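Local structure of lectin (Polyandrocarpa misakiensis, 1BYF) at residues I42-V55 with N104-I118. The protein binds galactose through a calcium ion as a homodimeric C-type lectin and takes part in the tunicate's defence against microorganisms. Residues are numbered along the deposited sequence; the frame is centred on the assembly and turned at random.
Sequences ILAFTEVKGHDYWV and NLLDDVGCGGARRVI. With CA (calcium ion), chain C; ZN (zinc ion), chain E.
Arg115 lays its aliphatic chain on one face of the Trp54 indole, CD 3.4 Å above the plane and over the centre of its six-membered ring; a bend at chi3 (114°) then keeps the guanidinium over the same face in a cation-pi contact. At the indole's edge, near its plane, lie the carbonyl oxygens of Gly110 and Gly113, while NE1 hydrogen-bonds to Met12 O. The Tyr53 ring is sandwiched: Thr46 CG2 from the helix on one face, Arg116 CB on the other in a CH-pi contact, 3.7 Å from the centroid. Arg116 runs on extended and stacks its guanidinium flat on His51, planes 9° apart, with NE salt-bridged to Asp9. At the edge of the Arg116 guanidinium, in its plane, a water accepts from NH1 and donates to Asp52 O. That carbonyl also accepts Arg116 N (3.1 Å), and Trp54 N gives a nearly straight hydrogen bond to Arg116 O (2.8 Å). This short parallel pairing centres on Tyr53 and Arg116; beyond it, buried Trp54 O and Ile118 N find no partner. Asp52 OD2 binds zinc at 1.9 Å. Segment 104-118 also carries, on strand 105-109, Asp107 and Asp108, which with Glu86 and Asn89 form the carbohydrate-binding calcium site of this C-type lectin domain.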
ATOM      1  N   ILE A  42      -2.077  -1.738  -6.747  1.00 13.82           N
ATOM      2  CA  ILE A  42      -1.258  -2.720  -6.044  1.00 14.09           C
ATOM      3  C   ILE A  42      -0.040  -3.066  -6.892  1.00 14.23           C
ATOM      4  O   ILE A  42       1.086  -3.034  -6.385  1.00 14.68           O
ATOM      5  CB  ILE A  42      -2.063  -3.981  -5.668  1.00 14.44           C
ATOM      6  CG1 ILE A  42      -3.015  -3.698  -4.493  1.00 14.29           C
ATOM      7  CG2 ILE A  42      -1.156  -5.151  -5.308  1.00 14.40           C
ATOM      8  CD1 ILE A  42      -4.083  -4.754  -4.284  1.00 15.22           C
ATOM      9  N   LEU A  43      -0.247  -3.369  -8.171  1.00 13.67           N
ATOM     10  CA  LEU A  43       0.858  -3.725  -9.050  1.00 13.32           C
ATOM     11  C   LEU A  43       1.767  -2.539  -9.335  1.00 13.86           C
ATOM     12  O   LEU A  43       2.957  -2.755  -9.576  1.00 13.94           O
ATOM     13  CB  LEU A  43       0.377  -4.386 -10.343  1.00 13.37           C
ATOM     14  CG  LEU A  43      -0.153  -5.820 -10.209  1.00 13.25           C
ATOM     15  CD1 LEU A  43      -0.664  -6.332 -11.551  1.00 13.40           C
ATOM     16  CD2 LEU A  43       0.928  -6.750  -9.665  1.00 12.83           C
ATOM     17  N   ALA A  44       1.257  -1.311  -9.277  1.00 13.73           N
ATOM     18  CA  ALA A  44       2.114  -0.146  -9.491  1.00 13.66           C
ATOM     19  C   ALA A  44       3.119  -0.035  -8.343  1.00 13.73           C
ATOM     20  O   ALA A  44       4.278   0.325  -8.536  1.00 13.58           O
ATOM     21  CB  ALA A  44       1.306   1.132  -9.614  1.00 13.26           C
ATOM     22  N   PHE A  45       2.678  -0.383  -7.136  1.00 13.09           N
ATOM     23  CA  PHE A  45       3.542  -0.337  -5.961  1.00 12.72           C
ATOM     24  C   PHE A  45       4.614  -1.424  -6.051  1.00 12.95           C
ATOM     25  O   PHE A  45       5.804  -1.175  -5.850  1.00 11.78           O
ATOM     26  CB  PHE A  45       2.725  -0.519  -4.684  1.00 12.11           C
ATOM     27  CG  PHE A  45       3.421  -0.402  -3.362  1.00 11.59           C
ATOM     28  CD1 PHE A  45       4.181  -1.447  -2.851  1.00 11.63           C
ATOM     29  CD2 PHE A  45       3.309   0.746  -2.604  1.00 11.38           C
ATOM     30  CE1 PHE A  45       4.810  -1.338  -1.622  1.00 11.80           C
ATOM     31  CE2 PHE A  45       3.929   0.866  -1.371  1.00 11.52           C
ATOM     32  CZ  PHE A  45       4.683  -0.181  -0.876  1.00 11.65           C
ATOM     33  N   THR A  46       4.182  -2.661  -6.309  1.00 12.24           N
ATOM     34  CA  THR A  46       5.129  -3.770  -6.377  1.00 11.91           C
ATOM     35  C   THR A  46       6.095  -3.616  -7.542  1.00 13.04           C
ATOM     36  O   THR A  46       7.236  -4.076  -7.446  1.00 12.71           O
ATOM     37  CB  THR A  46       4.435  -5.142  -6.417  1.00 11.09           C
ATOM     38  OG1 THR A  46       3.692  -5.239  -7.634  1.00 10.66           O
ATOM     39  CG2 THR A  46       3.499  -5.282  -5.222  1.00 10.22           C
ATOM     40  N   GLU A  47       5.681  -2.962  -8.621  1.00 14.11           N
ATOM     41  CA  GLU A  47       6.576  -2.733  -9.746  1.00 15.24           C
ATOM     42  C   GLU A  47       7.789  -1.920  -9.287  1.00 15.57           C
ATOM     43  O   GLU A  47       8.919  -2.177  -9.702  1.00 14.98           O
ATOM     44  CB  GLU A  47       5.894  -1.981 -10.886  1.00 16.80           C
ATOM     45  CG  GLU A  47       6.714  -1.849 -12.157  1.00 19.38           C
ATOM     46  CD  GLU A  47       7.736  -0.737 -12.148  1.00 21.62           C
ATOM     47  OE1 GLU A  47       7.578   0.273 -11.422  1.00 22.40           O
ATOM     48  OE2 GLU A  47       8.754  -0.845 -12.866  1.00 22.86           O
ATOM     49  N   VAL A  48       7.530  -0.880  -8.489  1.00 15.03           N
ATOM     50  CA  VAL A  48       8.616  -0.030  -8.020  1.00 15.35           C
ATOM     51  C   VAL A  48       9.541  -0.849  -7.120  1.00 16.13           C
ATOM     52  O   VAL A  48      10.764  -0.799  -7.233  1.00 15.29           O
ATOM     53  CB  VAL A  48       8.118   1.193  -7.225  1.00 15.42           C
ATOM     54  CG1 VAL A  48       9.274   1.960  -6.598  1.00 15.03           C
ATOM     55  CG2 VAL A  48       7.320   2.125  -8.129  1.00 14.92           C
ATOM     56  N   LYS A  49       8.925  -1.591  -6.207  1.00 16.13           N
ATOM     57  CA  LYS A  49       9.686  -2.398  -5.264  1.00 17.74           C
ATOM     58  C   LYS A  49      10.512  -3.466  -5.966  1.00 18.22           C
ATOM     59  O   LYS A  49      11.613  -3.768  -5.497  1.00 17.90           O
ATOM     60  CB  LYS A  49       8.753  -3.004  -4.211  1.00 18.25           C
ATOM     61  CG  LYS A  49       8.460  -2.009  -3.080  1.00 19.50           C
ATOM     62  CD  LYS A  49       9.443  -2.293  -1.944  1.00 20.73           C
ATOM     63  CE  LYS A  49       9.511  -1.136  -0.964  1.00 20.85           C
ATOM     64  NZ  LYS A  49      10.459  -1.442   0.145  1.00 19.98           N
ATOM     65  N   GLY A  50       9.985  -4.019  -7.054  1.00 17.84           N
ATOM     66  CA  GLY A  50      10.688  -5.031  -7.817  1.00 17.73           C
ATOM     67  C   GLY A  50      10.979  -6.290  -7.021  1.00 17.80           C
ATOM     68  O   GLY A  50      11.989  -6.948  -7.285  1.00 17.97           O
ATOM     69  N   HIS A  51      10.127  -6.641  -6.066  1.00 17.23           N
ATOM     70  CA  HIS A  51      10.337  -7.836  -5.261  1.00 16.52           C
ATOM     71  C   HIS A  51       9.135  -8.778  -5.346  1.00 15.48           C
ATOM     72  O   HIS A  51       8.080  -8.382  -5.834  1.00 14.59           O
ATOM     73  CB  HIS A  51      10.595  -7.506  -3.794  1.00 17.24           C
ATOM     74  CG  HIS A  51      12.020  -7.176  -3.482  1.00 17.82           C
ATOM     75  ND1 HIS A  51      13.017  -8.128  -3.562  1.00 18.10           N
ATOM     76  CD2 HIS A  51      12.614  -6.017  -3.097  1.00 17.82           C
ATOM     77  CE1 HIS A  51      14.173  -7.563  -3.240  1.00 18.58           C
ATOM     78  NE2 HIS A  51      13.950  -6.294  -2.953  1.00 18.19           N
ATOM     79  N   ASP A  52       9.317  -9.995  -4.853  1.00 13.86           N
ATOM     80  CA  ASP A  52       8.256 -10.990  -4.831  1.00 13.41           C
ATOM     81  C   ASP A  52       7.329 -10.750  -3.640  1.00 13.52           C
ATOM     82  O   ASP A  52       7.805 -10.450  -2.536  1.00 13.81           O
ATOM     83  CB  ASP A  52       8.830 -12.400  -4.678  1.00 12.64           C
ATOM     84  CG  ASP A  52       9.725 -12.846  -5.809  1.00 13.05           C
ATOM     85  OD1 ASP A  52       9.594 -12.327  -6.935  1.00 13.33           O
ATOM     86  OD2 ASP A  52      10.578 -13.730  -5.567  1.00 13.08           O
ATOM     87  N   TYR A  53       6.037 -10.952  -3.848  1.00 13.16           N
ATOM     88  CA  TYR A  53       5.042 -10.806  -2.808  1.00 13.07           C
ATOM     89  C   TYR A  53       4.044 -11.967  -2.811  1.00 13.13           C
ATOM     90  O   TYR A  53       3.615 -12.371  -3.891  1.00 12.55           O
ATOM     91  CB  TYR A  53       4.167  -9.561  -3.056  1.00 13.66           C
ATOM     92  CG  TYR A  53       4.893  -8.272  -2.756  1.00 13.42           C
ATOM     93  CD1 TYR A  53       5.795  -7.733  -3.657  1.00 13.41           C
ATOM     94  CD2 TYR A  53       4.664  -7.609  -1.560  1.00 14.04           C
ATOM     95  CE1 TYR A  53       6.459  -6.552  -3.375  1.00 13.85           C
ATOM     96  CE2 TYR A  53       5.320  -6.424  -1.267  1.00 14.20           C
ATOM     97  CZ  TYR A  53       6.216  -5.911  -2.179  1.00 14.47           C
ATOM     98  OH  TYR A  53       6.872  -4.733  -1.893  1.00 14.65           O
ATOM     99  N   TRP A  54       3.633 -12.412  -1.633  1.00 13.13           N
ATOM    100  CA  TRP A  54       2.608 -13.451  -1.589  1.00 13.48           C
ATOM    101  C   TRP A  54       1.254 -12.805  -1.889  1.00 14.07           C
ATOM    102  O   TRP A  54       1.050 -11.628  -1.583  1.00 14.45           O
ATOM    103  CB  TRP A  54       2.506 -14.086  -0.212  1.00 13.81           C
ATOM    104  CG  TRP A  54       3.587 -15.056   0.139  1.00 14.61           C
ATOM    105  CD1 TRP A  54       4.470 -14.978   1.175  1.00 14.28           C
ATOM    106  CD2 TRP A  54       3.880 -16.276  -0.563  1.00 14.81           C
ATOM    107  NE1 TRP A  54       5.301 -16.075   1.152  1.00 14.72           N
ATOM    108  CE2 TRP A  54       4.961 -16.883   0.102  1.00 15.10           C
ATOM    109  CE3 TRP A  54       3.338 -16.900  -1.688  1.00 14.98           C
ATOM    110  CZ2 TRP A  54       5.510 -18.096  -0.322  1.00 15.67           C
ATOM    111  CZ3 TRP A  54       3.886 -18.106  -2.110  1.00 15.58           C
ATOM    112  CH2 TRP A  54       4.960 -18.692  -1.425  1.00 15.50           C
ATOM    113  N   VAL A  55       0.352 -13.566  -2.477  1.00 14.10           N
ATOM    114  CA  VAL A  55      -1.028 -13.153  -2.697  1.00 14.24           C
ATOM    115  C   VAL A  55      -1.882 -14.314  -2.151  1.00 14.80           C
ATOM    116  O   VAL A  55      -1.358 -15.412  -1.923  1.00 14.06           O
ATOM    117  CB  VAL A  55      -1.456 -12.782  -4.114  1.00 15.26           C
ATOM    118  CG1 VAL A  55      -0.631 -11.610  -4.647  1.00 15.09           C
ATOM    119  CG2 VAL A  55      -1.386 -13.957  -5.086  1.00 15.17           C
ATOM    120  N   ASN A 104       6.259  -9.074 -12.601  1.00 16.05           N
ATOM    121  CA  ASN A 104       5.353  -8.291 -11.765  1.00 15.60           C
ATOM    122  C   ASN A 104       3.933  -8.768 -12.081  1.00 15.33           C
ATOM    123  O   ASN A 104       2.975  -8.016 -12.200  1.00 15.68           O
ATOM    124  CB  ASN A 104       5.497  -6.786 -11.893  1.00 15.03           C
ATOM    125  CG  ASN A 104       4.819  -6.002 -10.785  1.00 15.23           C
ATOM    126  OD1 ASN A 104       4.193  -4.949 -11.000  1.00 15.11           O
ATOM    127  ND2 ASN A 104       4.905  -6.504  -9.563  1.00 14.38           N
ATOM    128  N   LEU A 105       3.829 -10.090 -12.206  1.00 13.98           N
ATOM    129  CA  LEU A 105       2.586 -10.781 -12.504  1.00 14.42           C
ATOM    130  C   LEU A 105       2.549 -12.080 -11.698  1.00 14.52           C
ATOM    131  O   LEU A 105       3.571 -12.456 -11.109  1.00 14.48           O
ATOM    132  CB  LEU A 105       2.403 -11.038 -13.993  1.00 15.44           C
ATOM    133  CG  LEU A 105       1.991  -9.873 -14.892  1.00 15.93           C
ATOM    134  CD1 LEU A 105       1.899 -10.321 -16.350  1.00 16.85           C
ATOM    135  CD2 LEU A 105       0.660  -9.270 -14.466  1.00 15.77           C
ATOM    136  N   LEU A 106       1.404 -12.733 -11.636  1.00 14.32           N
ATOM    137  CA  LEU A 106       1.248 -13.924 -10.816  1.00 14.64           C
ATOM    138  C   LEU A 106       2.050 -15.126 -11.297  1.00 14.45           C
ATOM    139  O   LEU A 106       2.366 -15.293 -12.469  1.00 14.61           O
ATOM    140  CB  LEU A 106      -0.235 -14.280 -10.684  1.00 15.03           C
ATOM    141  CG  LEU A 106      -1.163 -13.210 -10.113  1.00 15.15           C
ATOM    142  CD1 LEU A 106      -2.539 -13.830  -9.876  1.00 14.88           C
ATOM    143  CD2 LEU A 106      -0.630 -12.616  -8.812  1.00 14.55           C
ATOM    144  N   ASP A 107       2.383 -15.971 -10.327  1.00 14.75           N
ATOM    145  CA  ASP A 107       3.179 -17.168 -10.606  1.00 15.13           C
ATOM    146  C   ASP A 107       2.943 -18.208  -9.525  1.00 15.42           C
ATOM    147  O   ASP A 107       2.735 -17.846  -8.367  1.00 15.34           O
ATOM    148  CB  ASP A 107       4.655 -16.769 -10.693  1.00 15.57           C
ATOM    149  CG  ASP A 107       5.582 -17.970 -10.698  1.00 16.66           C
ATOM    150  OD1 ASP A 107       5.326 -18.880 -11.523  1.00 16.00           O
ATOM    151  OD2 ASP A 107       6.526 -17.999  -9.885  1.00 16.22           O
ATOM    152  N   ASP A 108       2.972 -19.482  -9.917  1.00 15.73           N
ATOM    153  CA  ASP A 108       2.811 -20.572  -8.966  1.00 15.73           C
ATOM    154  C   ASP A 108       4.186 -21.021  -8.466  1.00 16.27           C
ATOM    155  O   ASP A 108       5.131 -21.167  -9.233  1.00 15.88           O
ATOM    156  CB  ASP A 108       2.067 -21.760  -9.559  1.00 17.02           C
ATOM    157  CG  ASP A 108       2.704 -22.357 -10.799  1.00 17.55           C
ATOM    158  OD1 ASP A 108       3.378 -21.664 -11.582  1.00 17.56           O
ATOM    159  OD2 ASP A 108       2.498 -23.571 -11.006  1.00 17.91           O
ATOM    160  N   VAL A 109       4.289 -21.214  -7.161  1.00 16.56           N
ATOM    161  CA  VAL A 109       5.519 -21.636  -6.518  1.00 17.60           C
ATOM    162  C   VAL A 109       5.201 -22.621  -5.396  1.00 18.74           C
ATOM    163  O   VAL A 109       4.032 -22.767  -5.035  1.00 18.45           O
ATOM    164  CB  VAL A 109       6.259 -20.440  -5.877  1.00 18.06           C
ATOM    165  CG1 VAL A 109       6.840 -19.521  -6.936  1.00 18.04           C
ATOM    166  CG2 VAL A 109       5.321 -19.658  -4.965  1.00 17.39           C
ATOM    167  N   GLY A 110       6.232 -23.237  -4.832  1.00 19.69           N
ATOM    168  CA  GLY A 110       6.039 -24.106  -3.661  1.00 21.32           C
ATOM    169  C   GLY A 110       5.648 -23.145  -2.526  1.00 22.77           C
ATOM    170  O   GLY A 110       5.806 -21.928  -2.706  1.00 22.96           O
ATOM    171  N   CYS A 111       5.195 -23.626  -1.377  1.00 23.27           N
ATOM    172  CA  CYS A 111       4.754 -22.669  -0.359  1.00 23.79           C
ATOM    173  C   CYS A 111       5.739 -22.294   0.719  1.00 23.61           C
ATOM    174  O   CYS A 111       5.384 -21.480   1.579  1.00 23.31           O
ATOM    175  CB  CYS A 111       3.432 -23.232   0.207  1.00 24.57           C
ATOM    176  SG  CYS A 111       2.283 -23.553  -1.177  1.00 25.27           S
ATOM    177  N   GLY A 112       6.977 -22.778   0.691  1.00 23.50           N
ATOM    178  CA  GLY A 112       7.933 -22.501   1.744  1.00 23.25           C
ATOM    179  C   GLY A 112       8.888 -21.350   1.593  1.00 23.02           C
ATOM    180  O   GLY A 112       9.571 -21.005   2.569  1.00 23.95           O
ATOM    181  N   GLY A 113       9.000 -20.708   0.436  1.00 22.26           N
ATOM    182  CA  GLY A 113       9.942 -19.611   0.263  1.00 20.80           C
ATOM    183  C   GLY A 113       9.519 -18.334   0.967  1.00 20.14           C
ATOM    184  O   GLY A 113       8.337 -18.060   1.153  1.00 20.22           O
ATOM    185  N   ALA A 114      10.498 -17.530   1.380  1.00 19.66           N
ATOM    186  CA  ALA A 114      10.234 -16.253   2.033  1.00 18.76           C
ATOM    187  C   ALA A 114       9.881 -15.183   1.006  1.00 18.07           C
ATOM    188  O   ALA A 114      10.620 -14.962   0.033  1.00 17.54           O
ATOM    189  CB  ALA A 114      11.472 -15.796   2.794  1.00 19.53           C
ATOM    190  N   ARG A 115       8.750 -14.512   1.195  1.00 17.30           N
ATOM    191  CA  ARG A 115       8.370 -13.439   0.282  1.00 16.87           C
ATOM    192  C   ARG A 115       7.646 -12.353   1.090  1.00 15.88           C
ATOM    193  O   ARG A 115       7.214 -12.610   2.204  1.00 14.39           O
ATOM    194  CB  ARG A 115       7.464 -13.882  -0.859  1.00 18.46           C
ATOM    195  CG  ARG A 115       7.736 -15.300  -1.336  1.00 20.24           C
ATOM    196  CD  ARG A 115       6.841 -15.648  -2.524  1.00 22.59           C
ATOM    197  NE  ARG A 115       7.707 -15.824  -3.685  1.00 25.36           N
ATOM    198  CZ  ARG A 115       8.379 -16.929  -3.978  1.00 25.83           C
ATOM    199  NH1 ARG A 115       8.295 -18.024  -3.243  1.00 26.19           N
ATOM    200  NH2 ARG A 115       9.144 -16.912  -5.058  1.00 27.08           N
ATOM    201  N   ARG A 116       7.550 -11.186   0.466  1.00 15.24           N
ATOM    202  CA  ARG A 116       6.874 -10.062   1.118  1.00 15.59           C
ATOM    203  C   ARG A 116       5.382 -10.350   1.195  1.00 15.49           C
ATOM    204  O   ARG A 116       4.883 -11.305   0.601  1.00 15.38           O
ATOM    205  CB  ARG A 116       7.205  -8.758   0.398  1.00 15.18           C
ATOM    206  CG  ARG A 116       8.605  -8.236   0.700  1.00 15.01           C
ATOM    207  CD  ARG A 116       8.968  -7.066  -0.201  1.00 15.49           C
ATOM    208  NE  ARG A 116      10.137  -6.336   0.268  1.00 16.09           N
ATOM    209  CZ  ARG A 116      11.390  -6.771   0.269  1.00 16.56           C
ATOM    210  NH1 ARG A 116      11.711  -7.979  -0.197  1.00 16.53           N
ATOM    211  NH2 ARG A 116      12.356  -5.989   0.743  1.00 16.07           N
ATOM    212  N   VAL A 117       4.671  -9.529   1.953  1.00 15.21           N
ATOM    213  CA  VAL A 117       3.255  -9.751   2.201  1.00 14.60           C
ATOM    214  C   VAL A 117       2.376  -8.552   1.868  1.00 14.29           C
ATOM    215  O   VAL A 117       2.728  -7.399   2.104  1.00 13.37           O
ATOM    216  CB  VAL A 117       3.066 -10.109   3.694  1.00 14.58           C
ATOM    217  CG1 VAL A 117       1.609 -10.458   3.997  1.00 14.30           C
ATOM    218  CG2 VAL A 117       3.972 -11.279   4.086  1.00 15.01           C
ATOM    219  N   ILE A 118       1.203  -8.864   1.341  1.00 13.75           N
ATOM    220  CA  ILE A 118       0.180  -7.897   0.999  1.00 14.32           C
ATOM    221  C   ILE A 118      -1.138  -8.361   1.625  1.00 14.91           C
ATOM    222  O   ILE A 118      -1.591  -9.469   1.332  1.00 14.17           O
ATOM    223  CB  ILE A 118      -0.050  -7.742  -0.513  1.00 14.24           C
ATOM    224  CG1 ILE A 118       1.282  -7.449  -1.205  1.00 13.87           C
ATOM    225  CG2 ILE A 118      -1.061  -6.632  -0.790  1.00 13.94           C
ATOM    226  CD1 ILE A 118       1.185  -7.436  -2.718  1.00 14.44           C
TER
HETATM  227 CA    CA C 201       5.652 -21.089 -11.673  1.00 21.01          CA
HETATM  228 ZN    ZN E 302      11.571 -14.637  -6.911  1.00 30.85          ZN
HETATM  229  O   HOH W   1      10.393 -10.014  -1.570  1.00 11.68           O